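Local atomic coordinates of pleckstrin homology domain-containing family A member 8 (Homo sapiens, PDB entry 5KDI), a protein that probably transfers simple glycosphingolipids between membranes, enclosing the two hydrocarbon chains of glucosylceramide in an all-helical glycolipid transfer protein fold. Residues L125-Y129 with V141-F145; I77-E81 with A93-L97; V37-L41 with D157-L162. The protein carries 2 engineered substitutions. All blocks are in the same frame, centred on the assembly; numbering follows the deposited sequence.

Three helix pairs touch one glucosylceramide at different places, and no helix serves two of them. Contact 2 is wholly buried between its helices and is the polar one: a glutamate grips the start of helix 93-115, with E95 beside the glucose. Contacts 1 and 3 are partly buried and lack cross-segment hydrogen bonds. Contact 1 relies on stacked rings next to the sphingosine chain, whereas contact 3 packs aliphatic side chains and the F158 ring beside the far ends of both lipid chains. Helix 93-115 carries one side of contact 2 and also touches the other two, through F106 on Y129 and F110 on F158. Contacts 2 and 3 sit on opposite sides of the chain's centre.

Contact 1. Residues L125-Y129 with V141-F145; sequences LNNAY and VRGVF. With 6S8 ((~{Z})-~{N}-[(~{E},2~{S},3~{R})-1-[(2~{R},3~{R},4~{S},5~{R},6~{R})-6-(hydroxymethyl)-3,4,5-tris(oxidanyl)oxan-2-yl]oxy-3-oxidanyl-octadec-4-en-2-yl]octadec-9-enamide), chain C.
Residues 125-129 and 141-145 run nearly antiparallel, their helix axes 155° apart in direction, and the closest CA atoms are Y129 CA and F145 CA, 8.7 Å apart. The axes stay 12.7 Å apart, and two aromatic side chains bridge that wide gap. Both rings have CG anti to the backbone N (chi1 -176° for Y129, F145 alike), which sends the two out from their helices in opposite directions until they overlap. The result is a face-to-face stack with centroids 3.7 Å apart and planes tilted by only 5°. It is offset: Y129 CG lies over the centre of the F145 ring, while F145 CD2 sits over the rim of the phenol, and F145 CB adds a CH-pi contact to the same tyrosine face. In this glycolipid transfer protein fold the stack backs the lipid pocket. F145 turns an edge to the sphingosine chain, CD1 lying 3.7 Å from C11 of the lipid, and L125 CD2 and V144 CG1 touch the same chain at C15 and C8. Elsewhere on the F145 edge, in the ring plane, N126 OD1 comes to 3.7 Å from CE2, the amide nearly coplanar with the ring. Y129 OH passes R142 CG at 3.5 Å and is hydrogen-bonded to H137 ND1; H137 in turn hydrogen-bonds the lipid through NE2, with Y129 behind it in the second shell.

Contact 2. Residues I77-E81 with A93-L97; sequences IVLHE and ATEAL. With 6S8 ((~{Z})-~{N}-[(~{E},2~{S},3~{R})-1-[(2~{R},3~{R},4~{S},5~{R},6~{R})-6-(hydroxymethyl)-3,4,5-tris(oxidanyl)oxan-2-yl]oxy-3-oxidanyl-octadec-4-en-2-yl]octadec-9-enamide), chain C.
E81 leaves its helix with CG beside the backbone N (chi1 -71°) and the chain extended beyond, which carries its carboxylate across to the first turn of residues 93-97. T94 meets it with OG1 also turned beside its own backbone N, placing hydroxyl and amide where one oxygen can take both. E81 OE1 accepts T94 N at 2.8 Å and T94 OG1 at 2.7 Å, the amide on the syn side and the hydroxyl on the anti side, both well out of the carboxylate plane and on the same face of it. E81 OE2 uses its syn lone pair for A93 N at 2.9 Å. The two N-H bonds are moderately bent, 147° at hydrogen. Three bonds thus fix the rotation of the buried carboxylate and satisfy two amides at the start of helix 93-115, where an amide has no preceding helical carbonyl to pair with. A negative group there would probably be favoured by the helix dipole, and OE2 also forms a salt bridge with K63. Beside this polar centre I77 CG2 makes an apolar contact with A93 CB at 3.5 Å, and V78 CG1 lies 3.7 Å from T94 OG1, next to the bonded hydroxyl. E95, which faces the sugar rather than residues 77-81, brings OE2 to 3.6 Å from C6A of the glucose. The axes of residues 77-81 and 93-97 cross at -134°, 9.6 Å apart; helix 172-202 covers V78 and L97 through Y200, helix 47-64 lies on A93 and A96, and helix 24-32 touches I77 and L97.

Contact 3. Residues V37-L41 with D157-L162; sequences VLDKL and DFVAAL. With 6S8 ((~{Z})-~{N}-[(~{E},2~{S},3~{R})-1-[(2~{R},3~{R},4~{S},5~{R},6~{R})-6-(hydroxymethyl)-3,4,5-tris(oxidanyl)oxan-2-yl]oxy-3-oxidanyl-octadec-4-en-2-yl]octadec-9-enamide), chain C.
At the deep end of the lipid pocket of the glycolipid transfer protein fold, V37 and L41 of helix 35-41 pack against F158, A161 and L162 in the range 157-162. A161 is central: its CB lies 3.7 Å from L41 CD2 and 3.9 Å from K40 CD, with V37 CG1 at 4.0 Å from the same methyl. The leucine fork straddles two neighbours, for while CD2 presses on A161 and on the carbonyl O of D157, L41 CD1 lies 4.0 Å from F158 CD1, at the ring edge and near the ring plane. V37 holds CG1 anti to its backbone N (chi1 -176°), which aims that methyl at both A161 and L162 CD2. The same methyl meets the lipid acyl chain, 3.8 Å from CAQ, and L162 CD2 closes on that carbon at 3.9 Å. L38, pointing from the other side of its helix, brings CD2 to CAN of the acyl chain and C16 of the sphingosine chain. L162 CD1 lies over a face of F158, off toward the rim, 3.6 Å above the plane; F110 of helix 93-115 also meets that ring, and L162 pairs by backbone hydrogen bonds with F3. At the outer margin the aliphatic part of K40 runs over A161. With no hydrogen bond across the segments, the pair holds by dispersion and burial of methyl groups, a chemistry consistent with recognition of the hydrocarbon ends by shape and not by a polar partner.

Contact 1. Residues L125-Y129 with V141-F145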
loop_
_atom_site.group_PDB
_atom_site.type_symbol
_atom_site.label_atom_id
_atom_site.label_comp_id
_atom_site.label_asym_id
_atom_site.label_seq_id
_atom_site.Cartn_x
_atom_site.Cartn_y
_atom_site.Cartn_z
ATOM N N LEU A 125 2.066 14.237 -2.773
ATOM C CA LEU A 125 3.069 13.172 -2.816
ATOM C C LEU A 125 4.285 13.533 -2.015
ATOM O O LEU A 125 4.754 12.734 -1.186
ATOM C CB LEU A 125 3.478 12.882 -4.234
ATOM C CG LEU A 125 2.489 12.138 -5.142
ATOM C CD1 LEU A 125 2.924 12.281 -6.613
ATOM C CD2 LEU A 125 2.310 10.662 -4.705
ATOM N N ASN A 126 4.771 14.756 -2.163
ATOM C CA ASN A 126 5.985 15.133 -1.520
ATOM C C ASN A 126 5.761 15.287 -0.002
ATOM O O ASN A 126 6.597 14.893 0.794
ATOM C CB ASN A 126 6.527 16.442 -2.106
ATOM C CG ASN A 126 7.946 16.669 -1.712
ATOM O OD1 ASN A 126 8.762 15.769 -1.802
ATOM N ND2 ASN A 126 8.235 17.878 -1.210
ATOM N N ASN A 127 4.613 15.823 0.396
ATOM C CA ASN A 127 4.303 15.919 1.832
ATOM C C ASN A 127 4.276 14.531 2.465
ATOM O O ASN A 127 4.905 14.267 3.540
ATOM C CB ASN A 127 2.957 16.585 2.001
ATOM C CG ASN A 127 3.024 18.147 1.852
ATOM O OD1 ASN A 127 4.102 18.755 1.683
ATOM N ND2 ASN A 127 1.845 18.799 1.962
ATOM N N ALA A 128 3.595 13.606 1.785
ATOM C CA ALA A 128 3.474 12.234 2.317
ATOM C C ALA A 128 4.859 11.555 2.351
ATOM O O ALA A 128 5.190 10.871 3.356
ATOM C CB ALA A 128 2.495 11.445 1.475
ATOM N N TYR A 129 5.663 11.799 1.302
ATOM C CA TYR A 129 6.989 11.162 1.222
ATOM C C TYR A 129 7.909 11.486 2.412
ATOM O O TYR A 129 8.504 10.585 3.086
ATOM C CB TYR A 129 7.673 11.569 -0.097
ATOM C CG TYR A 129 8.994 10.887 -0.296
ATOM C CD1 TYR A 129 10.164 11.609 -0.290
ATOM C CD2 TYR A 129 9.070 9.540 -0.608
ATOM C CE1 TYR A 129 11.388 10.978 -0.505
ATOM C CE2 TYR A 129 10.284 8.905 -0.793
ATOM C CZ TYR A 129 11.446 9.638 -0.788
ATOM O OH TYR A 129 12.653 9.015 -1.015
ATOM N N VAL A 141 17.944 6.625 -4.143
ATOM C CA VAL A 141 16.509 6.318 -4.194
ATOM C C VAL A 141 15.678 7.597 -3.980
ATOM O O VAL A 141 14.649 7.786 -4.635
ATOM C CB VAL A 141 16.116 5.156 -3.274
ATOM C CG1 VAL A 141 14.598 4.936 -3.279
ATOM C CG2 VAL A 141 16.844 3.865 -3.692
ATOM N N ARG A 142 16.177 8.527 -3.155
ATOM C CA ARG A 142 15.498 9.797 -3.026
ATOM C C ARG A 142 15.464 10.514 -4.380
ATOM O O ARG A 142 14.491 11.207 -4.728
ATOM C CB ARG A 142 16.136 10.695 -1.975
ATOM C CG ARG A 142 15.926 10.154 -0.577
ATOM C CD ARG A 142 16.555 11.037 0.497
ATOM N NE ARG A 142 16.411 10.454 1.819
ATOM C CZ ARG A 142 16.692 11.059 2.982
ATOM N NH1 ARG A 142 17.160 12.290 2.982
ATOM N NH2 ARG A 142 16.522 10.425 4.150
ATOM N N GLY A 143 16.580 10.398 -5.122
ATOM C CA GLY A 143 16.646 10.936 -6.492
ATOM C C GLY A 143 15.629 10.309 -7.451
ATOM O O GLY A 143 15.079 11.000 -8.287
ATOM N N VAL A 144 15.401 9.007 -7.313
ATOM C CA VAL A 144 14.364 8.302 -8.086
ATOM C C VAL A 144 12.977 8.795 -7.712
ATOM O O VAL A 144 12.148 9.037 -8.567
ATOM C CB VAL A 144 14.499 6.775 -7.911
ATOM C CG1 VAL A 144 13.304 5.981 -8.551
ATOM C CG2 VAL A 144 15.836 6.346 -8.515
ATOM N N PHE A 145 12.749 9.027 -6.442
ATOM C CA PHE A 145 11.477 9.606 -6.027
ATOM C C PHE A 145 11.329 10.974 -6.665
ATOM O O PHE A 145 10.250 11.344 -7.159
ATOM C CB PHE A 145 11.357 9.763 -4.534
ATOM C CG PHE A 145 10.061 10.446 -4.138
ATOM C CD1 PHE A 145 8.847 9.779 -4.270
ATOM C CD2 PHE A 145 10.048 11.813 -3.789
ATOM C CE1 PHE A 145 7.663 10.467 -3.979
ATOM C CE2 PHE A 145 8.881 12.454 -3.475
ATOM C CZ PHE A 145 7.709 11.786 -3.595
HETATM C C1 6S8 C . 13.371 -0.963 -1.268
HETATM C C2 6S8 C . 12.676 0.236 -1.875
HETATM N N2 6S8 C . 11.237 0.052 -1.754
HETATM C C3 6S8 C . 13.072 0.365 -3.374
HETATM O O3 6S8 C . 14.511 0.467 -3.416
HETATM C C4 6S8 C . 12.428 1.564 -3.966
HETATM C C5 6S8 C . 11.583 1.451 -4.994
HETATM C C6 6S8 C . 10.883 2.584 -5.692
HETATM C C7 6S8 C . 11.060 3.976 -5.139
HETATM C C8 6S8 C . 10.710 4.862 -6.302
HETATM C C9 6S8 C . 10.161 6.123 -5.744
HETATM C C10 6S8 C . 8.729 5.893 -5.337
HETATM C C11 6S8 C . 7.777 6.763 -6.181
HETATM C C12 6S8 C . 6.509 7.008 -5.383
HETATM C C13 6S8 C . 5.202 6.703 -6.101
HETATM C C14 6S8 C . 4.748 7.740 -7.114
HETATM C C15 6S8 C . 3.217 7.848 -7.165
HETATM C C16 6S8 C . 2.543 7.816 -8.526
HETATM C C17 6S8 C . 1.604 8.965 -8.923
HETATM C C18 6S8 C . 0.313 9.101 -8.130
HETATM C C1A 6S8 C . 13.021 -3.335 -1.072
HETATM O O1A 6S8 C . 12.988 -2.187 -1.893
HETATM C C2A 6S8 C . 12.090 -4.378 -1.625
HETATM O O2A 6S8 C . 10.752 -3.843 -1.606
HETATM C C3A 6S8 C . 12.229 -5.709 -0.889
HETATM O O3A 6S8 C . 11.452 -6.687 -1.543
HETATM C C4A 6S8 C . 13.691 -6.109 -0.837
HETATM O O4A 6S8 C . 14.139 -6.583 -2.105
HETATM O O5A 6S8 C . 16.786 -4.160 0.030
HETATM C C5M 6S8 C . 14.529 -4.966 -0.296
HETATM C C6A 6S8 C . 15.991 -5.327 -0.269
HETATM O O6A 6S8 C . 14.346 -3.818 -1.130
HETATM C CAA 6S8 C . 10.442 0.933 -1.166
HETATM O OAA 6S8 C . 10.822 1.941 -0.576
HETATM C CAB 6S8 C . 8.989 0.567 -1.214
HETATM C CAC 6S8 C . 8.650 1.237 -2.578
HETATM C CAD 6S8 C . 7.490 2.118 -2.407
HETATM C CAE 6S8 C . 6.413 1.552 -3.288
HETATM C CAF 6S8 C . 5.216 2.472 -3.096
HETATM C CAG 6S8 C . 3.939 1.652 -2.838
HETATM C CAH 6S8 C . 2.730 2.283 -3.540
HETATM C CAI 6S8 C . 2.444 3.579 -2.840
HETATM C CAJ 6S8 C . 2.061 4.695 -3.466
HETATM C CAK 6S8 C . 1.822 4.819 -4.937
HETATM C CAL 6S8 C . 0.892 6.038 -4.959
HETATM C CAM 6S8 C . 0.036 6.154 -6.203
HETATM C CAN 6S8 C . -0.825 4.936 -6.363
HETATM C CAO 6S8 C . -2.092 5.302 -7.101
HETATM C CAP 6S8 C . -3.224 5.647 -6.173
HETATM C CAQ 6S8 C . -4.467 4.890 -6.515
HETATM C CAR 6S8 C . -5.159 4.592 -5.246
#

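Contact 2. Residues I77-E81 with A93-L97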
loop_
_atom_site.group_PDB
_atom_site.type_symbol
_atom_site.label_atom_id
_atom_site.label_comp_id
_atom_site.label_asym_id
_atom_site.label_seq_id
_atom_site.Cartn_x
_atom_site.Cartn_y
_atom_site.Cartn_z
ATOM N N ILE A 77 2.150 -16.009 9.225
ATOM C CA ILE A 77 3.343 -16.112 8.401
ATOM C C ILE A 77 4.569 -15.532 9.132
ATOM O O ILE A 77 5.609 -16.199 9.209
ATOM C CB ILE A 77 3.153 -15.407 7.035
ATOM C CG1 ILE A 77 2.030 -16.112 6.215
ATOM C CG2 ILE A 77 4.496 -15.372 6.272
ATOM C CD1 ILE A 77 1.539 -15.455 4.953
ATOM N N VAL A 78 4.449 -14.317 9.638
ATOM C CA VAL A 78 5.570 -13.640 10.284
ATOM C C VAL A 78 6.019 -14.426 11.511
ATOM O O VAL A 78 7.244 -14.681 11.697
ATOM C CB VAL A 78 5.226 -12.196 10.630
ATOM C CG1 VAL A 78 6.345 -11.568 11.488
ATOM C CG2 VAL A 78 5.029 -11.391 9.350
ATOM N N LEU A 79 5.049 -14.835 12.314
ATOM C CA LEU A 79 5.387 -15.548 13.559
ATOM C C LEU A 79 6.045 -16.887 13.241
ATOM O O LEU A 79 6.952 -17.353 13.976
ATOM C CB LEU A 79 4.145 -15.729 14.413
ATOM C CG LEU A 79 3.666 -14.413 15.072
ATOM C CD1 LEU A 79 2.351 -14.624 15.848
ATOM C CD2 LEU A 79 4.745 -13.681 15.854
ATOM N N HIS A 80 5.628 -17.550 12.161
ATOM C CA HIS A 80 6.334 -18.791 11.753
ATOM C C HIS A 80 7.759 -18.532 11.376
ATOM O O HIS A 80 8.662 -19.333 11.732
ATOM C CB HIS A 80 5.610 -19.490 10.641
ATOM C CG HIS A 80 6.378 -20.649 10.088
ATOM N ND1 HIS A 80 6.440 -21.867 10.741
ATOM C CD2 HIS A 80 7.187 -20.762 8.946
ATOM C CE1 HIS A 80 7.253 -22.692 10.025
ATOM N NE2 HIS A 80 7.670 -22.020 8.918
ATOM N N GLU A 81 7.990 -17.444 10.619
ATOM C CA GLU A 81 9.369 -17.104 10.236
ATOM C C GLU A 81 10.243 -16.853 11.413
ATOM O O GLU A 81 11.400 -17.213 11.406
ATOM C CB GLU A 81 9.401 -15.971 9.204
ATOM C CG GLU A 81 8.895 -16.384 7.807
ATOM C CD GLU A 81 9.179 -15.362 6.720
ATOM O OE1 GLU A 81 9.478 -14.212 7.065
ATOM O OE2 GLU A 81 9.072 -15.762 5.533
ATOM N N ALA A 93 9.151 -13.443 3.757
ATOM C CA ALA A 93 7.889 -12.759 3.832
ATOM C C ALA A 93 7.913 -11.620 4.836
ATOM O O ALA A 93 7.264 -10.558 4.611
ATOM C CB ALA A 93 6.772 -13.752 4.151
ATOM N N THR A 94 8.685 -11.786 5.924
ATOM C CA THR A 94 8.780 -10.753 6.940
ATOM C C THR A 94 9.400 -9.444 6.348
ATOM O O THR A 94 8.875 -8.370 6.553
ATOM C CB THR A 94 9.532 -11.220 8.165
ATOM O OG1 THR A 94 8.812 -12.282 8.777
ATOM C CG2 THR A 94 9.738 -10.102 9.168
ATOM N N GLU A 95 10.455 -9.598 5.555
ATOM C CA GLU A 95 11.080 -8.480 4.897
ATOM C C GLU A 95 10.155 -7.874 3.831
ATOM O O GLU A 95 10.022 -6.647 3.733
ATOM C CB GLU A 95 12.349 -8.889 4.248
ATOM C CG GLU A 95 13.115 -7.763 3.514
ATOM C CD GLU A 95 14.332 -8.234 2.765
ATOM O OE1 GLU A 95 14.403 -9.458 2.409
ATOM O OE2 GLU A 95 15.219 -7.382 2.566
ATOM N N ALA A 96 9.485 -8.744 3.073
ATOM C CA ALA A 96 8.555 -8.269 2.008
ATOM C C ALA A 96 7.451 -7.444 2.651
ATOM O O ALA A 96 7.110 -6.336 2.173
ATOM C CB ALA A 96 7.986 -9.411 1.183
ATOM N N LEU A 97 6.903 -7.942 3.763
ATOM C CA LEU A 97 5.794 -7.250 4.388
ATOM C C LEU A 97 6.255 -5.924 5.066
ATOM O O LEU A 97 5.487 -4.956 5.188
ATOM C CB LEU A 97 5.112 -8.208 5.342
ATOM C CG LEU A 97 3.877 -7.687 6.074
ATOM C CD1 LEU A 97 2.795 -7.188 5.061
ATOM C CD2 LEU A 97 3.379 -8.795 7.029
HETATM C C1 6S8 C . 13.371 -0.963 -1.268
HETATM C C2 6S8 C . 12.676 0.236 -1.875
HETATM N N2 6S8 C . 11.237 0.052 -1.754
HETATM C C3 6S8 C . 13.072 0.365 -3.374
HETATM O O3 6S8 C . 14.511 0.467 -3.416
HETATM C C4 6S8 C . 12.428 1.564 -3.966
HETATM C C5 6S8 C . 11.583 1.451 -4.994
HETATM C C6 6S8 C . 10.883 2.584 -5.692
HETATM C C7 6S8 C . 11.060 3.976 -5.139
HETATM C C8 6S8 C . 10.710 4.862 -6.302
HETATM C C9 6S8 C . 10.161 6.123 -5.744
HETATM C C10 6S8 C . 8.729 5.893 -5.337
HETATM C C11 6S8 C . 7.777 6.763 -6.181
HETATM C C12 6S8 C . 6.509 7.008 -5.383
HETATM C C13 6S8 C . 5.202 6.703 -6.101
HETATM C C14 6S8 C . 4.748 7.740 -7.114
HETATM C C15 6S8 C . 3.217 7.848 -7.165
HETATM C C16 6S8 C . 2.543 7.816 -8.526
HETATM C C17 6S8 C . 1.604 8.965 -8.923
HETATM C C18 6S8 C . 0.313 9.101 -8.130
HETATM C C1A 6S8 C . 13.021 -3.335 -1.072
HETATM O O1A 6S8 C . 12.988 -2.187 -1.893
HETATM C C2A 6S8 C . 12.090 -4.378 -1.625
HETATM O O2A 6S8 C . 10.752 -3.843 -1.606
HETATM C C3A 6S8 C . 12.229 -5.709 -0.889
HETATM O O3A 6S8 C . 11.452 -6.687 -1.543
HETATM C C4A 6S8 C . 13.691 -6.109 -0.837
HETATM O O4A 6S8 C . 14.139 -6.583 -2.105
HETATM O O5A 6S8 C . 16.786 -4.160 0.030
HETATM C C5M 6S8 C . 14.529 -4.966 -0.296
HETATM C C6A 6S8 C . 15.991 -5.327 -0.269
HETATM O O6A 6S8 C . 14.346 -3.818 -1.130
HETATM C CAA 6S8 C . 10.442 0.933 -1.166
HETATM O OAA 6S8 C . 10.822 1.941 -0.576
HETATM C CAB 6S8 C . 8.989 0.567 -1.214
HETATM C CAC 6S8 C . 8.650 1.237 -2.578
HETATM C CAD 6S8 C . 7.490 2.118 -2.407
HETATM C CAE 6S8 C . 6.413 1.552 -3.288
HETATM C CAF 6S8 C . 5.216 2.472 -3.096
HETATM C CAG 6S8 C . 3.939 1.652 -2.838
HETATM C CAH 6S8 C . 2.730 2.283 -3.540
HETATM C CAI 6S8 C . 2.444 3.579 -2.840
HETATM C CAJ 6S8 C . 2.061 4.695 -3.466
HETATM C CAK 6S8 C . 1.822 4.819 -4.937
HETATM C CAL 6S8 C . 0.892 6.038 -4.959
HETATM C CAM 6S8 C . 0.036 6.154 -6.203
HETATM C CAN 6S8 C . -0.825 4.936 -6.363
HETATM C CAO 6S8 C . -2.092 5.302 -7.101
HETATM C CAP 6S8 C . -3.224 5.647 -6.173
HETATM C CAQ 6S8 C . -4.467 4.890 -6.515
HETATM C CAR 6S8 C . -5.159 4.592 -5.246
#

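Contact 3. Residues V37-L41 with D157-L162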
loop_
_atom_site.group_PDB
_atom_site.type_symbol
_atom_site.label_atom_id
_atom_site.label_comp_id
_atom_site.label_asym_id
_atom_site.label_seq_id
_atom_site.Cartn_x
_atom_site.Cartn_y
_atom_site.Cartn_z
ATOM N N VAL A 37 -3.787 1.202 -11.565
ATOM C CA VAL A 37 -3.844 2.656 -11.532
ATOM C C VAL A 37 -2.491 3.226 -11.889
ATOM O O VAL A 37 -2.419 4.171 -12.674
ATOM C CB VAL A 37 -4.369 3.223 -10.198
ATOM C CG1 VAL A 37 -4.484 4.743 -10.263
ATOM C CG2 VAL A 37 -5.721 2.587 -9.850
ATOM N N LEU A 38 -1.422 2.649 -11.328
ATOM C CA LEU A 38 -0.032 3.115 -11.663
ATOM C C LEU A 38 0.191 2.970 -13.171
ATOM O O LEU A 38 0.777 3.859 -13.824
ATOM C CB LEU A 38 1.010 2.286 -10.921
ATOM C CG LEU A 38 1.136 2.537 -9.413
ATOM C CD1 LEU A 38 1.932 1.428 -8.636
ATOM C CD2 LEU A 38 1.725 3.934 -9.177
ATOM N N ASP A 39 -0.273 1.869 -13.741
ATOM C CA ASP A 39 -0.152 1.653 -15.189
ATOM C C ASP A 39 -0.925 2.629 -16.054
ATOM O O ASP A 39 -0.462 3.014 -17.148
ATOM C CB ASP A 39 -0.487 0.187 -15.552
ATOM C CG ASP A 39 0.640 -0.798 -15.181
ATOM O OD1 ASP A 39 1.824 -0.351 -15.063
ATOM O OD2 ASP A 39 0.319 -2.030 -15.059
ATOM N N LYS A 40 -2.079 3.089 -15.548
ATOM C CA LYS A 40 -2.864 4.107 -16.245
ATOM C C LYS A 40 -2.079 5.467 -16.184
ATOM O O LYS A 40 -2.086 6.229 -17.126
ATOM C CB LYS A 40 -4.231 4.316 -15.591
ATOM C CG LYS A 40 -5.300 3.259 -15.742
ATOM C CD LYS A 40 -6.620 3.751 -15.123
ATOM C CE LYS A 40 -7.617 2.647 -14.806
ATOM N NZ LYS A 40 -8.066 1.884 -15.993
ATOM N N LEU A 41 -1.461 5.755 -15.056
ATOM C CA LEU A 41 -0.806 7.053 -14.842
ATOM C C LEU A 41 0.621 7.183 -15.367
ATOM O O LEU A 41 1.071 8.314 -15.655
ATOM C CB LEU A 41 -0.818 7.395 -13.339
ATOM C CG LEU A 41 -2.210 7.547 -12.697
ATOM C CD1 LEU A 41 -2.135 7.701 -11.214
ATOM C CD2 LEU A 41 -2.904 8.700 -13.368
ATOM N N ASP A 157 -6.138 14.190 -14.337
ATOM C CA ASP A 157 -5.691 12.893 -14.825
ATOM C C ASP A 157 -5.686 11.894 -13.700
ATOM O O ASP A 157 -5.977 10.686 -13.933
ATOM C CB ASP A 157 -4.287 12.966 -15.493
ATOM C CG ASP A 157 -4.335 13.560 -16.902
ATOM O OD1 ASP A 157 -5.442 13.895 -17.406
ATOM O OD2 ASP A 157 -3.249 13.714 -17.501
ATOM N N PHE A 158 -5.314 12.354 -12.488
ATOM C CA PHE A 158 -5.330 11.489 -11.339
ATOM C C PHE A 158 -6.757 10.974 -11.040
ATOM O O PHE A 158 -6.998 9.791 -10.992
ATOM C CB PHE A 158 -4.767 12.212 -10.114
ATOM C CG PHE A 158 -4.814 11.390 -8.871
ATOM C CD1 PHE A 158 -3.983 10.285 -8.716
ATOM C CD2 PHE A 158 -5.655 11.745 -7.833
ATOM C CE1 PHE A 158 -4.018 9.508 -7.561
ATOM C CE2 PHE A 158 -5.671 10.993 -6.652
ATOM C CZ PHE A 158 -4.886 9.862 -6.529
ATOM N N VAL A 159 -7.716 11.871 -10.890
ATOM C CA VAL A 159 -9.052 11.406 -10.590
ATOM C C VAL A 159 -9.648 10.615 -11.769
ATOM O O VAL A 159 -10.454 9.679 -11.552
ATOM C CB VAL A 159 -9.973 12.531 -10.120
ATOM C CG1 VAL A 159 -9.484 13.085 -8.786
ATOM C CG2 VAL A 159 -10.096 13.620 -11.185
ATOM N N ALA A 160 -9.318 10.983 -13.010
ATOM C CA ALA A 160 -9.799 10.209 -14.167
ATOM C C ALA A 160 -9.351 8.703 -14.065
ATOM O O ALA A 160 -10.039 7.814 -14.557
ATOM C CB ALA A 160 -9.283 10.827 -15.464
ATOM N N ALA A 161 -8.172 8.446 -13.487
ATOM C CA ALA A 161 -7.675 7.091 -13.288
ATOM C C ALA A 161 -8.400 6.331 -12.164
ATOM O O ALA A 161 -8.171 5.141 -11.984
ATOM C CB ALA A 161 -6.160 7.064 -13.031
ATOM N N LEU A 162 -9.243 7.036 -11.416
ATOM C CA LEU A 162 -9.969 6.453 -10.283
ATOM C C LEU A 162 -11.474 6.280 -10.532
ATOM O O LEU A 162 -12.218 5.895 -9.602
ATOM C CB LEU A 162 -9.771 7.296 -9.051
ATOM C CG LEU A 162 -8.290 7.501 -8.683
ATOM C CD1 LEU A 162 -8.185 8.578 -7.648
ATOM C CD2 LEU A 162 -7.672 6.181 -8.275
HETATM C C1 6S8 C . 13.371 -0.963 -1.268
HETATM C C2 6S8 C . 12.676 0.236 -1.875
HETATM N N2 6S8 C . 11.237 0.052 -1.754
HETATM C C3 6S8 C . 13.072 0.365 -3.374
HETATM O O3 6S8 C . 14.511 0.467 -3.416
HETATM C C4 6S8 C . 12.428 1.564 -3.966
HETATM C C5 6S8 C . 11.583 1.451 -4.994
HETATM C C6 6S8 C . 10.883 2.584 -5.692
HETATM C C7 6S8 C . 11.060 3.976 -5.139
HETATM C C8 6S8 C . 10.710 4.862 -6.302
HETATM C C9 6S8 C . 10.161 6.123 -5.744
HETATM C C10 6S8 C . 8.729 5.893 -5.337
HETATM C C11 6S8 C . 7.777 6.763 -6.181
HETATM C C12 6S8 C . 6.509 7.008 -5.383
HETATM C C13 6S8 C . 5.202 6.703 -6.101
HETATM C C14 6S8 C . 4.748 7.740 -7.114
HETATM C C15 6S8 C . 3.217 7.848 -7.165
HETATM C C16 6S8 C . 2.543 7.816 -8.526
HETATM C C17 6S8 C . 1.604 8.965 -8.923
HETATM C C18 6S8 C . 0.313 9.101 -8.130
HETATM C C1A 6S8 C . 13.021 -3.335 -1.072
HETATM O O1A 6S8 C . 12.988 -2.187 -1.893
HETATM C C2A 6S8 C . 12.090 -4.378 -1.625
HETATM O O2A 6S8 C . 10.752 -3.843 -1.606
HETATM C C3A 6S8 C . 12.229 -5.709 -0.889
HETATM O O3A 6S8 C . 11.452 -6.687 -1.543
HETATM C C4A 6S8 C . 13.691 -6.109 -0.837
HETATM O O4A 6S8 C . 14.139 -6.583 -2.105
HETATM O O5A 6S8 C . 16.786 -4.160 0.030
HETATM C C5M 6S8 C . 14.529 -4.966 -0.296
HETATM C C6A 6S8 C . 15.991 -5.327 -0.269
HETATM O O6A 6S8 C . 14.346 -3.818 -1.130
HETATM C CAA 6S8 C . 10.442 0.933 -1.166
HETATM O OAA 6S8 C . 10.822 1.941 -0.576
HETATM C CAB 6S8 C . 8.989 0.567 -1.214
HETATM C CAC 6S8 C . 8.650 1.237 -2.578
HETATM C CAD 6S8 C . 7.490 2.118 -2.407
HETATM C CAE 6S8 C . 6.413 1.552 -3.288
HETATM C CAF 6S8 C . 5.216 2.472 -3.096
HETATM C CAG 6S8 C . 3.939 1.652 -2.838
HETATM C CAH 6S8 C . 2.730 2.283 -3.540
HETATM C CAI 6S8 C . 2.444 3.579 -2.840
HETATM C CAJ 6S8 C . 2.061 4.695 -3.466
HETATM C CAK 6S8 C . 1.822 4.819 -4.937
HETATM C CAL 6S8 C . 0.892 6.038 -4.959
HETATM C CAM 6S8 C . 0.036 6.154 -6.203
HETATM C CAN 6S8 C . -0.825 4.936 -6.363
HETATM C CAO 6S8 C . -2.092 5.302 -7.101
HETATM C CAP 6S8 C . -3.224 5.647 -6.173
HETATM C CAQ 6S8 C . -4.467 4.890 -6.515
HETATM C CAR 6S8 C . -5.159 4.592 -5.246
#